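Local coordinates for protein allantoin racemase (Pseudomonas fluorescens, PDB 5LG5) that racemises allantoin, interconverting its two enantiomers, and probably acts on other 5-monosubstituted hydantoins as well, as in related hydantoin racemases, at residues Ser111-Leu116 with Glu158-Gln163; Ser101-Leu106 with Ala173-Leu178; Leu122-Leu127 with Gly131-Cys136; Arg23-Pro28 with Gly201-Val206. All coordinates share one frame; numbering follows the deposited sequence.

Contact 1 (Ser111-Leu116 with Glu158-Gln163); sequences SVVTTL and EAIVRQ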
loop_
_atom_site.group_PDB
_atom_site.type_symbol
_atom_site.label_atom_id
_atom_site.label_comp_id
_atom_site.label_asym_id
_atom_site.label_seq_id
_atom_site.Cartn_x
_atom_site.Cartn_y
_atom_site.Cartn_z
ATOM N N SER E 111 -15.908 11.388 -1.499
ATOM C CA SER E 111 -15.375 11.823 -2.788
ATOM C C SER E 111 -15.206 13.325 -2.794
ATOM O O SER E 111 -15.924 14.054 -2.110
ATOM C CB SER E 111 -16.260 11.384 -3.974
ATOM O OG SER E 111 -16.093 10.008 -4.275
ATOM N N VAL E 112 -14.221 13.784 -3.541
ATOM C CA VAL E 112 -13.993 15.197 -3.683
ATOM C C VAL E 112 -14.449 15.633 -5.060
ATOM O O VAL E 112 -14.115 14.998 -6.053
ATOM C CB VAL E 112 -12.495 15.520 -3.498
ATOM C CG1 VAL E 112 -12.253 17.024 -3.619
ATOM C CG2 VAL E 112 -12.000 14.978 -2.147
ATOM N N VAL E 113 -15.224 16.704 -5.125
ATOM C CA VAL E 113 -15.586 17.262 -6.414
ATOM C C VAL E 113 -14.833 18.557 -6.583
ATOM O O VAL E 113 -15.007 19.485 -5.798
ATOM C CB VAL E 113 -17.093 17.530 -6.561
ATOM C CG1 VAL E 113 -17.354 18.218 -7.891
ATOM C CG2 VAL E 113 -17.887 16.228 -6.445
ATOM N N THR E 114 -13.969 18.620 -7.586
ATOM C CA THR E 114 -13.188 19.833 -7.778
ATOM C C THR E 114 -13.611 20.508 -9.075
ATOM O O THR E 114 -14.663 20.180 -9.648
ATOM C CB THR E 114 -11.643 19.559 -7.735
ATOM O OG1 THR E 114 -10.910 20.794 -7.754
ATOM C CG2 THR E 114 -11.197 18.678 -8.891
ATOM N N THR E 115 -12.780 21.451 -9.513
ATOM C CA THR E 115 -13.038 22.285 -10.674
ATOM C C THR E 115 -12.552 21.642 -11.960
ATOM O O THR E 115 -13.320 21.006 -12.687
ATOM C CB THR E 115 -12.310 23.618 -10.505
ATOM O OG1 THR E 115 -10.973 23.361 -10.034
ATOM C CG2 THR E 115 -13.049 24.483 -9.492
ATOM N N LEU E 116 -11.266 21.827 -12.240
ATOM C CA LEU E 116 -10.662 21.322 -13.459
ATOM C C LEU E 116 -10.049 19.936 -13.301
ATOM O O LEU E 116 -9.554 19.562 -12.227
ATOM C CB LEU E 116 -9.607 22.301 -13.959
ATOM C CG LEU E 116 -10.177 23.665 -14.381
ATOM C CD1 LEU E 116 -9.083 24.523 -14.995
ATOM C CD2 LEU E 116 -11.336 23.503 -15.344
ATOM N N GLU E 158 -24.797 22.822 -11.313
ATOM C CA GLU E 158 -25.230 21.607 -11.981
ATOM C C GLU E 158 -24.074 20.654 -12.307
ATOM O O GLU E 158 -24.198 19.441 -12.118
ATOM C CB GLU E 158 -26.016 21.958 -13.249
ATOM C CG GLU E 158 -26.830 20.812 -13.811
ATOM C CD GLU E 158 -27.750 20.143 -12.797
ATOM O OE1 GLU E 158 -28.359 20.841 -11.956
ATOM O OE2 GLU E 158 -27.871 18.900 -12.852
ATOM N N ALA E 159 -22.962 21.194 -12.791
ATOM C CA ALA E 159 -21.802 20.368 -13.120
ATOM C C ALA E 159 -21.244 19.687 -11.869
ATOM O O ALA E 159 -20.829 18.523 -11.912
ATOM C CB ALA E 159 -20.729 21.204 -13.792
ATOM N N ILE E 160 -21.241 20.420 -10.760
ATOM C CA ILE E 160 -20.780 19.886 -9.493
ATOM C C ILE E 160 -21.741 18.784 -9.042
ATOM O O ILE E 160 -21.311 17.675 -8.707
ATOM C CB ILE E 160 -20.687 20.990 -8.413
ATOM C CG1 ILE E 160 -19.645 22.043 -8.785
ATOM C CG2 ILE E 160 -20.394 20.393 -7.035
ATOM C CD1 ILE E 160 -19.635 23.243 -7.838
ATOM N N VAL E 161 -23.046 19.072 -9.079
ATOM C CA VAL E 161 -24.046 18.070 -8.694
ATOM C C VAL E 161 -23.919 16.798 -9.512
ATOM O O VAL E 161 -23.975 15.701 -8.942
ATOM C CB VAL E 161 -25.520 18.625 -8.739
ATOM C CG1 VAL E 161 -26.564 17.513 -8.614
ATOM C CG2 VAL E 161 -25.734 19.703 -7.671
ATOM N N ARG E 162 -23.685 16.923 -10.819
ATOM C CA ARG E 162 -23.542 15.722 -11.647
ATOM C C ARG E 162 -22.373 14.858 -11.206
ATOM O O ARG E 162 -22.502 13.638 -11.149
ATOM C CB ARG E 162 -23.425 16.019 -13.154
ATOM C CG ARG E 162 -23.211 14.701 -13.955
ATOM C CD ARG E 162 -23.275 14.794 -15.496
ATOM N NE ARG E 162 -22.225 15.611 -16.103
ATOM C CZ ARG E 162 -22.399 16.874 -16.490
ATOM N NH1 ARG E 162 -23.589 17.443 -16.349
ATOM N NH2 ARG E 162 -21.397 17.562 -17.030
ATOM N N GLN E 163 -21.235 15.480 -10.899
ATOM C CA GLN E 163 -20.072 14.714 -10.444
ATOM C C GLN E 163 -20.335 14.069 -9.095
ATOM O O GLN E 163 -19.949 12.928 -8.860
ATOM C CB GLN E 163 -18.818 15.592 -10.379
ATOM C CG GLN E 163 -18.346 16.056 -11.743
ATOM C CD GLN E 163 -18.204 14.897 -12.701
ATOM O OE1 GLN E 163 -17.702 13.830 -12.334
ATOM N NE2 GLN E 163 -18.670 15.085 -13.932
#

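Contact 2 (Ser101-Leu106 with Ala173-Leu178); sequences STAMFL and AEVICL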
loop_
_atom_site.group_PDB
_atom_site.type_symbol
_atom_site.label_atom_id
_atom_site.label_comp_id
_atom_site.label_asym_id
_atom_site.label_seq_id
_atom_site.Cartn_x
_atom_site.Cartn_y
_atom_site.Cartn_z
ATOM N N SER E 101 -10.812 14.903 6.419
ATOM C CA SER E 101 -10.810 14.405 7.785
ATOM C C SER E 101 -12.203 14.434 8.435
ATOM O O SER E 101 -12.617 13.449 9.071
ATOM C CB SER E 101 -9.785 15.169 8.639
ATOM O OG SER E 101 -9.654 14.565 9.918
ATOM N N THR E 102 -12.948 15.527 8.286
ATOM C CA THR E 102 -14.270 15.507 8.906
ATOM C C THR E 102 -15.245 14.610 8.139
ATOM O O THR E 102 -16.044 13.939 8.765
ATOM C CB THR E 102 -14.885 16.905 9.275
ATOM O OG1 THR E 102 -16.022 17.199 8.457
ATOM C CG2 THR E 102 -13.866 18.013 9.231
ATOM N N ALA E 103 -15.152 14.560 6.809
ATOM C CA ALA E 103 -16.001 13.642 6.029
ATOM C C ALA E 103 -15.812 12.180 6.464
ATOM O O ALA E 103 -16.745 11.368 6.443
ATOM C CB ALA E 103 -15.738 13.795 4.523
ATOM N N MET E 104 -14.596 11.850 6.866
ATOM C CA MET E 104 -14.295 10.491 7.294
ATOM C C MET E 104 -15.031 10.081 8.571
ATOM O O MET E 104 -15.186 8.889 8.849
ATOM C CB MET E 104 -12.786 10.286 7.414
ATOM C CG MET E 104 -12.091 10.092 6.056
ATOM S SD MET E 104 -10.312 10.287 6.176
ATOM C CE MET E 104 -9.962 9.210 7.568
ATOM N N PHE E 105 -15.487 11.058 9.354
ATOM C CA PHE E 105 -16.329 10.729 10.507
ATOM C C PHE E 105 -17.769 10.410 10.111
ATOM O O PHE E 105 -18.539 9.895 10.917
ATOM C CB PHE E 105 -16.293 11.843 11.564
ATOM C CG PHE E 105 -14.979 11.920 12.310
ATOM C CD1 PHE E 105 -14.034 12.895 11.995
ATOM C CD2 PHE E 105 -14.683 11.008 13.315
ATOM C CE1 PHE E 105 -12.826 12.959 12.675
ATOM C CE2 PHE E 105 -13.470 11.065 14.007
ATOM C CZ PHE E 105 -12.544 12.036 13.685
ATOM N N LEU E 106 -18.121 10.682 8.858
ATOM C CA LEU E 106 -19.523 10.682 8.450
ATOM C C LEU E 106 -19.935 9.533 7.551
ATOM O O LEU E 106 -21.130 9.311 7.349
ATOM C CB LEU E 106 -19.870 12.004 7.757
ATOM C CG LEU E 106 -19.644 13.266 8.594
ATOM C CD1 LEU E 106 -20.020 14.501 7.787
ATOM C CD2 LEU E 106 -20.456 13.205 9.875
ATOM N N ALA E 173 -19.205 6.801 -3.091
ATOM C CA ALA E 173 -19.003 7.857 -2.121
ATOM C C ALA E 173 -20.225 7.904 -1.208
ATOM O O ALA E 173 -21.368 7.691 -1.650
ATOM C CB ALA E 173 -18.828 9.192 -2.821
ATOM N N GLU E 174 -20.000 8.215 0.059
ATOM C CA GLU E 174 -21.107 8.345 0.989
ATOM C C GLU E 174 -21.168 9.765 1.493
ATOM O O GLU E 174 -22.161 10.197 2.082
ATOM C CB GLU E 174 -20.942 7.363 2.139
ATOM C CG GLU E 174 -20.833 5.938 1.636
ATOM C CD GLU E 174 -20.820 4.930 2.742
ATOM O OE1 GLU E 174 -20.858 5.352 3.922
ATOM O OE2 GLU E 174 -20.782 3.715 2.429
ATOM N N VAL E 175 -20.082 10.488 1.252
ATOM C CA VAL E 175 -19.979 11.886 1.620
ATOM C C VAL E 175 -19.304 12.640 0.496
ATOM O O VAL E 175 -18.404 12.110 -0.170
ATOM C CB VAL E 175 -19.168 12.071 2.933
ATOM C CG1 VAL E 175 -19.097 13.551 3.328
ATOM C CG2 VAL E 175 -19.773 11.246 4.065
ATOM N N ILE E 176 -19.743 13.872 0.270
ATOM C CA ILE E 176 -19.115 14.700 -0.740
ATOM C C ILE E 176 -18.320 15.801 -0.077
ATOM O O ILE E 176 -18.806 16.442 0.848
ATOM C CB ILE E 176 -20.146 15.341 -1.674
ATOM C CG1 ILE E 176 -20.983 14.253 -2.360
ATOM C CG2 ILE E 176 -19.446 16.212 -2.679
ATOM C CD1 ILE E 176 -20.198 13.378 -3.340
ATOM N N CYS E 177 -17.081 15.995 -0.522
ATOM C CA CYS E 177 -16.296 17.158 -0.124
ATOM C C CYS E 177 -16.227 18.163 -1.257
ATOM O O CYS E 177 -15.949 17.791 -2.395
ATOM C CB CYS E 177 -14.862 16.755 0.279
ATOM S SG CYS E 177 -14.746 15.675 1.720
ATOM N N LEU E 178 -16.495 19.426 -0.949
ATOM C CA LEU E 178 -16.242 20.505 -1.900
ATOM C C LEU E 178 -14.744 20.572 -2.162
ATOM O O LEU E 178 -13.946 20.550 -1.222
ATOM C CB LEU E 178 -16.737 21.831 -1.336
ATOM C CG LEU E 178 -18.238 21.801 -1.029
ATOM C CD1 LEU E 178 -18.743 23.185 -0.638
ATOM C CD2 LEU E 178 -19.012 21.255 -2.214
#

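Contact 3 (Leu122-Leu127 with Gly131-Cys136); sequences LIEDRL and GLYQRC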
loop_
_atom_site.group_PDB
_atom_site.type_symbol
_atom_site.label_atom_id
_atom_site.label_comp_id
_atom_site.label_asym_id
_atom_site.label_seq_id
_atom_site.Cartn_x
_atom_site.Cartn_y
_atom_site.Cartn_z
ATOM N N LEU E 122 -3.373 16.714 -8.457
ATOM C CA LEU E 122 -2.795 17.532 -7.396
ATOM C C LEU E 122 -3.504 17.220 -6.065
ATOM O O LEU E 122 -2.869 17.058 -5.018
ATOM C CB LEU E 122 -2.933 19.025 -7.724
ATOM C CG LEU E 122 -2.185 19.691 -8.901
ATOM C CD1 LEU E 122 -1.475 20.982 -8.514
ATOM C CD2 LEU E 122 -1.273 18.749 -9.646
ATOM N N ILE E 123 -4.832 17.169 -6.104
ATOM C CA ILE E 123 -5.612 16.838 -4.905
ATOM C C ILE E 123 -5.339 15.412 -4.440
ATOM O O ILE E 123 -5.145 15.165 -3.247
ATOM C CB ILE E 123 -7.110 17.065 -5.158
ATOM C CG1 ILE E 123 -7.333 18.554 -5.448
ATOM C CG2 ILE E 123 -7.964 16.579 -3.973
ATOM C CD1 ILE E 123 -8.680 18.868 -6.065
ATOM N N GLU E 124 -5.313 14.479 -5.382
ATOM C CA GLU E 124 -4.970 13.093 -5.079
ATOM C C GLU E 124 -3.612 13.034 -4.367
ATOM O O GLU E 124 -3.467 12.352 -3.355
ATOM C CB GLU E 124 -4.954 12.252 -6.356
ATOM C CG GLU E 124 -6.336 12.017 -6.965
ATOM C CD GLU E 124 -6.266 11.381 -8.331
ATOM O OE1 GLU E 124 -5.167 11.423 -8.937
ATOM O OE2 GLU E 124 -7.307 10.856 -8.802
ATOM N N ASP E 125 -2.627 13.763 -4.885
ATOM C CA ASP E 125 -1.302 13.755 -4.267
ATOM C C ASP E 125 -1.306 14.343 -2.838
ATOM O O ASP E 125 -0.713 13.766 -1.926
ATOM C CB ASP E 125 -0.268 14.469 -5.158
ATOM C CG ASP E 125 0.163 13.638 -6.375
ATOM O OD1 ASP E 125 0.818 14.216 -7.275
ATOM O OD2 ASP E 125 -0.150 12.429 -6.458
ATOM N N ARG E 126 -1.998 15.463 -2.632
ATOM C CA ARG E 126 -2.062 16.076 -1.297
ATOM C C ARG E 126 -2.762 15.183 -0.252
ATOM O O ARG E 126 -2.360 15.144 0.913
ATOM C CB ARG E 126 -2.728 17.468 -1.339
ATOM C CG ARG E 126 -1.932 18.549 -2.108
ATOM C CD ARG E 126 -0.496 18.715 -1.599
ATOM N NE ARG E 126 -0.437 19.296 -0.253
ATOM C CZ ARG E 126 0.694 19.503 0.427
ATOM N NH1 ARG E 126 1.856 19.159 -0.103
ATOM N NH2 ARG E 126 0.663 20.046 1.640
ATOM N N LEU E 127 -3.832 14.513 -0.667
ATOM C CA LEU E 127 -4.587 13.619 0.215
ATOM C C LEU E 127 -3.761 12.386 0.589
ATOM O O LEU E 127 -3.825 11.898 1.727
ATOM C CB LEU E 127 -5.922 13.220 -0.436
ATOM C CG LEU E 127 -6.974 14.336 -0.553
ATOM C CD1 LEU E 127 -8.205 13.891 -1.350
ATOM C CD2 LEU E 127 -7.395 14.793 0.837
ATOM N N GLY E 131 -2.123 11.336 4.289
ATOM C CA GLY E 131 -2.586 10.070 4.831
ATOM C C GLY E 131 -4.088 10.043 4.994
ATOM O O GLY E 131 -4.614 9.410 5.914
ATOM N N LEU E 132 -4.790 10.721 4.093
ATOM C CA LEU E 132 -6.251 10.796 4.149
ATOM C C LEU E 132 -6.909 10.245 2.905
ATOM O O LEU E 132 -8.113 10.387 2.728
ATOM C CB LEU E 132 -6.712 12.243 4.382
ATOM C CG LEU E 132 -6.406 12.861 5.750
ATOM C CD1 LEU E 132 -6.706 14.339 5.732
ATOM C CD2 LEU E 132 -7.218 12.179 6.848
ATOM N N TYR E 133 -6.116 9.633 2.031
ATOM C CA TYR E 133 -6.626 9.156 0.749
ATOM C C TYR E 133 -7.260 7.760 0.776
ATOM O O TYR E 133 -8.039 7.412 -0.112
ATOM C CB TYR E 133 -5.543 9.233 -0.329
ATOM C CG TYR E 133 -6.109 9.052 -1.713
ATOM C CD1 TYR E 133 -6.864 10.060 -2.309
ATOM C CD2 TYR E 133 -5.917 7.865 -2.413
ATOM C CE1 TYR E 133 -7.400 9.896 -3.576
ATOM C CE2 TYR E 133 -6.451 7.692 -3.675
ATOM C CZ TYR E 133 -7.190 8.707 -4.248
ATOM O OH TYR E 133 -7.718 8.531 -5.504
ATOM N N GLN E 134 -6.938 6.959 1.785
ATOM C CA GLN E 134 -7.473 5.603 1.874
ATOM C C GLN E 134 -8.994 5.520 1.817
ATOM O O GLN E 134 -9.538 4.609 1.215
ATOM C CB GLN E 134 -6.968 4.923 3.142
ATOM C CG GLN E 134 -5.456 4.897 3.146
ATOM C CD GLN E 134 -4.904 3.667 2.503
ATOM O OE1 GLN E 134 -3.904 3.727 1.782
ATOM N NE2 GLN E 134 -5.516 2.523 2.795
ATOM N N ARG E 135 -9.682 6.468 2.435
ATOM C CA ARG E 135 -11.139 6.432 2.426
ATOM C C ARG E 135 -11.722 7.331 1.333
ATOM O O ARG E 135 -12.925 7.610 1.292
ATOM C CB ARG E 135 -11.683 6.767 3.809
ATOM C CG ARG E 135 -11.005 5.928 4.887
ATOM C CD ARG E 135 -11.985 5.181 5.756
ATOM N NE ARG E 135 -13.241 5.912 5.922
ATOM C CZ ARG E 135 -13.580 6.554 7.036
ATOM N NH1 ARG E 135 -12.742 6.583 8.072
ATOM N NH2 ARG E 135 -14.743 7.185 7.110
ATOM N N CYS E 136 -10.861 7.777 0.434
ATOM C CA CYS E 136 -11.344 8.568 -0.687
ATOM C C CYS E 136 -11.828 7.661 -1.824
ATOM O O CYS E 136 -11.048 6.897 -2.402
ATOM C CB CYS E 136 -10.256 9.530 -1.179
ATOM S SG CYS E 136 -10.819 10.609 -2.510
HETATM O O HOH W 1 -9.347 9.974 -7.360
#

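Contact 4 (Arg23-Pro28 with Gly201-Val206); sequences RAVASP and GVTAAV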
loop_
_atom_site.group_PDB
_atom_site.type_symbol
_atom_site.label_atom_id
_atom_site.label_comp_id
_atom_site.label_asym_id
_atom_site.label_seq_id
_atom_site.Cartn_x
_atom_site.Cartn_y
_atom_site.Cartn_z
ATOM N N ARG E 23 -17.008 32.930 8.959
ATOM C CA ARG E 23 -17.705 33.682 9.996
ATOM C C ARG E 23 -19.053 33.077 10.369
ATOM O O ARG E 23 -19.473 33.141 11.521
ATOM C CB ARG E 23 -17.881 35.135 9.572
ATOM C CG ARG E 23 -16.702 36.004 9.928
ATOM C CD ARG E 23 -17.016 37.460 9.673
ATOM N NE ARG E 23 -16.788 37.785 8.272
ATOM C CZ ARG E 23 -15.626 38.215 7.798
ATOM N NH1 ARG E 23 -14.592 38.368 8.622
ATOM N NH2 ARG E 23 -15.498 38.485 6.504
ATOM N N ALA E 24 -19.712 32.466 9.394
ATOM C CA ALA E 24 -21.021 31.875 9.629
ATOM C C ALA E 24 -20.986 30.739 10.647
ATOM O O ALA E 24 -21.992 30.468 11.302
ATOM C CB ALA E 24 -21.656 31.408 8.315
ATOM N N VAL E 25 -19.856 30.047 10.768
ATOM C CA VAL E 25 -19.813 28.937 11.714
ATOM C C VAL E 25 -18.935 29.224 12.913
ATOM O O VAL E 25 -18.942 28.461 13.876
ATOM C CB VAL E 25 -19.357 27.626 11.048
ATOM C CG1 VAL E 25 -20.279 27.314 9.892
ATOM C CG2 VAL E 25 -17.897 27.739 10.563
ATOM N N ALA E 26 -18.168 30.308 12.856
ATOM C CA ALA E 26 -17.228 30.607 13.941
ATOM C C ALA E 26 -17.956 30.770 15.275
ATOM O O ALA E 26 -19.018 31.384 15.347
ATOM C CB ALA E 26 -16.399 31.852 13.620
ATOM N N SER E 27 -17.381 30.196 16.322
ATOM C CA SER E 27 -17.938 30.275 17.657
ATOM C C SER E 27 -17.867 31.695 18.204
ATOM O O SER E 27 -17.039 32.497 17.750
ATOM C CB SER E 27 -17.182 29.321 18.585
ATOM O OG SER E 27 -17.465 27.982 18.238
ATOM N N PRO E 28 -18.743 32.016 19.179
ATOM C CA PRO E 28 -18.605 33.307 19.854
ATOM C C PRO E 28 -17.199 33.440 20.413
ATOM O O PRO E 28 -16.649 32.493 21.007
ATOM C CB PRO E 28 -19.633 33.227 20.998
ATOM C CG PRO E 28 -20.656 32.259 20.516
ATOM C CD PRO E 28 -19.883 31.237 19.702
ATOM N N GLY E 201 -14.863 22.450 3.195
ATOM C CA GLY E 201 -13.558 22.501 3.833
ATOM C C GLY E 201 -13.330 23.795 4.585
ATOM O O GLY E 201 -12.632 23.832 5.594
ATOM N N VAL E 202 -13.904 24.880 4.091
ATOM C CA VAL E 202 -13.739 26.144 4.784
ATOM C C VAL E 202 -14.338 26.115 6.194
ATOM O O VAL E 202 -13.663 26.452 7.165
ATOM C CB VAL E 202 -14.346 27.296 3.988
ATOM C CG1 VAL E 202 -14.375 28.568 4.843
ATOM C CG2 VAL E 202 -13.546 27.505 2.713
ATOM N N THR E 203 -15.603 25.720 6.306
ATOM C CA THR E 203 -16.259 25.710 7.599
ATOM C C THR E 203 -15.762 24.565 8.447
ATOM O O THR E 203 -15.670 24.682 9.663
ATOM C CB THR E 203 -17.787 25.671 7.484
ATOM O OG1 THR E 203 -18.175 24.561 6.657
ATOM C CG2 THR E 203 -18.300 26.982 6.881
ATOM N N ALA E 204 -15.465 23.441 7.801
ATOM C CA ALA E 204 -14.822 22.345 8.509
ATOM C C ALA E 204 -13.544 22.839 9.174
ATOM O O ALA E 204 -13.342 22.644 10.372
ATOM C CB ALA E 204 -14.511 21.197 7.553
ATOM N N ALA E 205 -12.705 23.519 8.393
ATOM C CA ALA E 205 -11.406 23.987 8.879
ATOM C C ALA E 205 -11.537 24.934 10.051
ATOM O O ALA E 205 -10.728 24.887 10.992
ATOM C CB ALA E 205 -10.613 24.644 7.752
ATOM N N VAL E 206 -12.550 25.803 9.994
ATOM C CA VAL E 206 -12.777 26.740 11.093
ATOM C C VAL E 206 -12.966 26.003 12.396
ATOM O O VAL E 206 -12.345 26.342 13.403
ATOM C CB VAL E 206 -14.001 27.645 10.849
ATOM C CG1 VAL E 206 -14.341 28.447 12.109
ATOM C CG2 VAL E 206 -13.732 28.565 9.677
#

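Contact 1 (Ser111-Leu116 with Glu158-Gln163)
Val-113 meets the helical segment with both of its methyls. Its CG1 lies 3.8 Å from CG2 of Ile-160 and 3.9 Å from CB of Gln-163, filling the notch between two residues one helical turn apart, while Val-113 CG2 reaches Gln-163 CB at 4.1 Å. The valine runs obliquely to Ile-160 but nearly at a right angle to Gln-163; it meets a branch methyl of the first and CB of the second. In Ile-160 the branch methyl CG2 does the touching and not the longer CG1 arm. Beyond CB the glutamine bends at chi2 (-52°), which takes its amide away from the valine; OE1 is held there by a hydrogen bond from Arg-140. The shell is therefore aliphatic, with its polar group turned to a neighbouring strand. On the same helix, Ile-160 also packs on Ile-190 of helix 187-194. Strand 110-114 runs between the parallel strands 136-141 and 175-179, and helix 153-171, which connects those two in a beta-alpha-beta crossover, packs over it here. Val-112 and Thr-114 put their side chains on the other side of the sheet, against helix 120-129.

Contact 2 (Ser101-Leu106 with Ala173-Leu178)
The backbone N of Leu-106 bonds to O of Ala-103 at 2.9 Å, closing a turn in which these two residues, three apart in the chain, both come to strand 175-179. Ala-103 points its methyl toward the strand. That CB sits 3.5 Å from SG of Cys-177 and 3.6 Å from CG1 of Val-175, a single methyl touched by two side chains from alternate positions on one side of the sheet. Val-175 divides its branches: CG1, anti to the backbone N (chi1 -179°), goes to the alanine, whereas CG2 lies 3.8 Å from CB of Leu-106 and 3.9 Å from O of Ala-103, just beside the turn. With SG beside its own backbone N, Cys-177 lays its sulfur against the alanine methyl. Val-199 of the adjoining strand touches both Ala-103 and Val-175, and Tyr-110 touches Ala-103 and Cys-177, continuing the apolar layer to each neighbouring strand. Next to Val-175, the carboxylate of Glu-174 turns elsewhere: OE1 accepts a bond from His-108 N, and OE2 bonds to Thr-224 of a neighbouring subunit. No hydrogen bond joins the two segments; they are held by the close fit of small apolar groups, while the polar chemistry is directed into the backbone turn and the subunit interface.

Contact 3 (Leu122-Leu127 with Gly131-Cys136)
Leu-127 and Tyr-133 meet nearly at a right angle where helix 120-129 ends in a Schellman motif and the chain doubles back toward strand 136-141. CB of Leu-127 comes to the edge of the tyrosine ring, close to its plane, with CD1 of Tyr-133 3.8 Å away. The ring is laid along the helix because its CG is anti to the backbone N (chi1 -167°), and it thereby comes alongside Glu-124, one turn earlier than Leu-127. Glutamate and tyrosine lie side by side and point the same way, CG of Glu-124 standing 4.0 Å from OH of Tyr-133. Their carboxylate and ring planes are turned 74° apart, and a water joins the polar ends: it donates to OE2 of Glu-124 at 2.6 Å and is also hydrogen-bonded to OH of Tyr-133 at 2.9 Å, lying in the ring plane at its edge. Leu-127 also packs on Tyr-110 and Val-112 of strand 110-114 and on Ala-100 of helix 95-103. A type I turn from Tyr-133 to Cys-136 then leads into the strand. The helix is closed by Gly-131, which takes a positive phi, and by the nearly straight bond of the next residue, Leu-132 N to Leu-127 O, 2.8 Å long with an N-H...O angle of 164°.

Contact 4 (Arg23-Pro28 with Gly201-Val206)
The chain leaving helix 12-25 passes the first turns of helix 201-214, with the CA atoms of Val-25 and Thr-203 6.3 Å apart and those of Ala-26 and Val-206 6.5 Å apart. Val-25 points into the groove between Thr-203 and Val-206, one turn apart on the same helix face. Its side chain crosses that of Thr-203 at about a right angle and sets both methyls against it: CG1 of Val-25 is 3.6 Å from CG2 of Thr-203, and Val-25 CG2 is 3.7 Å from Thr-203 CB. CG2 of Val-25 also lies 3.9 Å from CB of Val-206. One residue on, the CA of Ala-26 rests 4.0 Å from CG1 of Val-206, the branch anti to its own backbone N (chi1 171°). Thr-203 keeps its polar and apolar halves apart. Its OG1, between backbone N and carbonyl carbon (chi1 54°), bonds back to the carbonyl of Asp-200, leaving CG2 for the valine. Leu-215 of a neighbouring subunit packs on both Val-25 and Thr-203. The backbone N of Ser-27 bonds to Glu-210, farther along the same helix. The contact joins the two parallel-sheet halves of this Asp/Glu/hydantoin racemase chain: helix 12-25 links strands 2-7 and 31-35 of one sheet, and helix 201-214 follows strand 198-199 of the other, yet lies between helices 12-25 and 95-103, with Ala-205 and Val-206 on Ile-72 of strand 70-74.

The four contacts nest without crossing. From the N terminus, residues 23-28 open the widest loop, which contact 4 closes at 201-206, bringing the early helix 12-25 against the late helix 201-214. Inside it, contact 2 joins the end of helix 95-103 to strand 175-179; inside that again, contact 1 sets strand 110-114 against helix 153-171. Contact 3, innermost and most local, folds the end of helix 120-129 onto the loop after it. Strands 110-114 and 175-179 of contacts 1 and 2 are neighbours in one sheet, Ser-111 pairing with Val-175 and Cys-177; Met-104 packs on Leu-132 between contacts 2 and 3, and Thr-102 on Ala-204 links contacts 2 and 4.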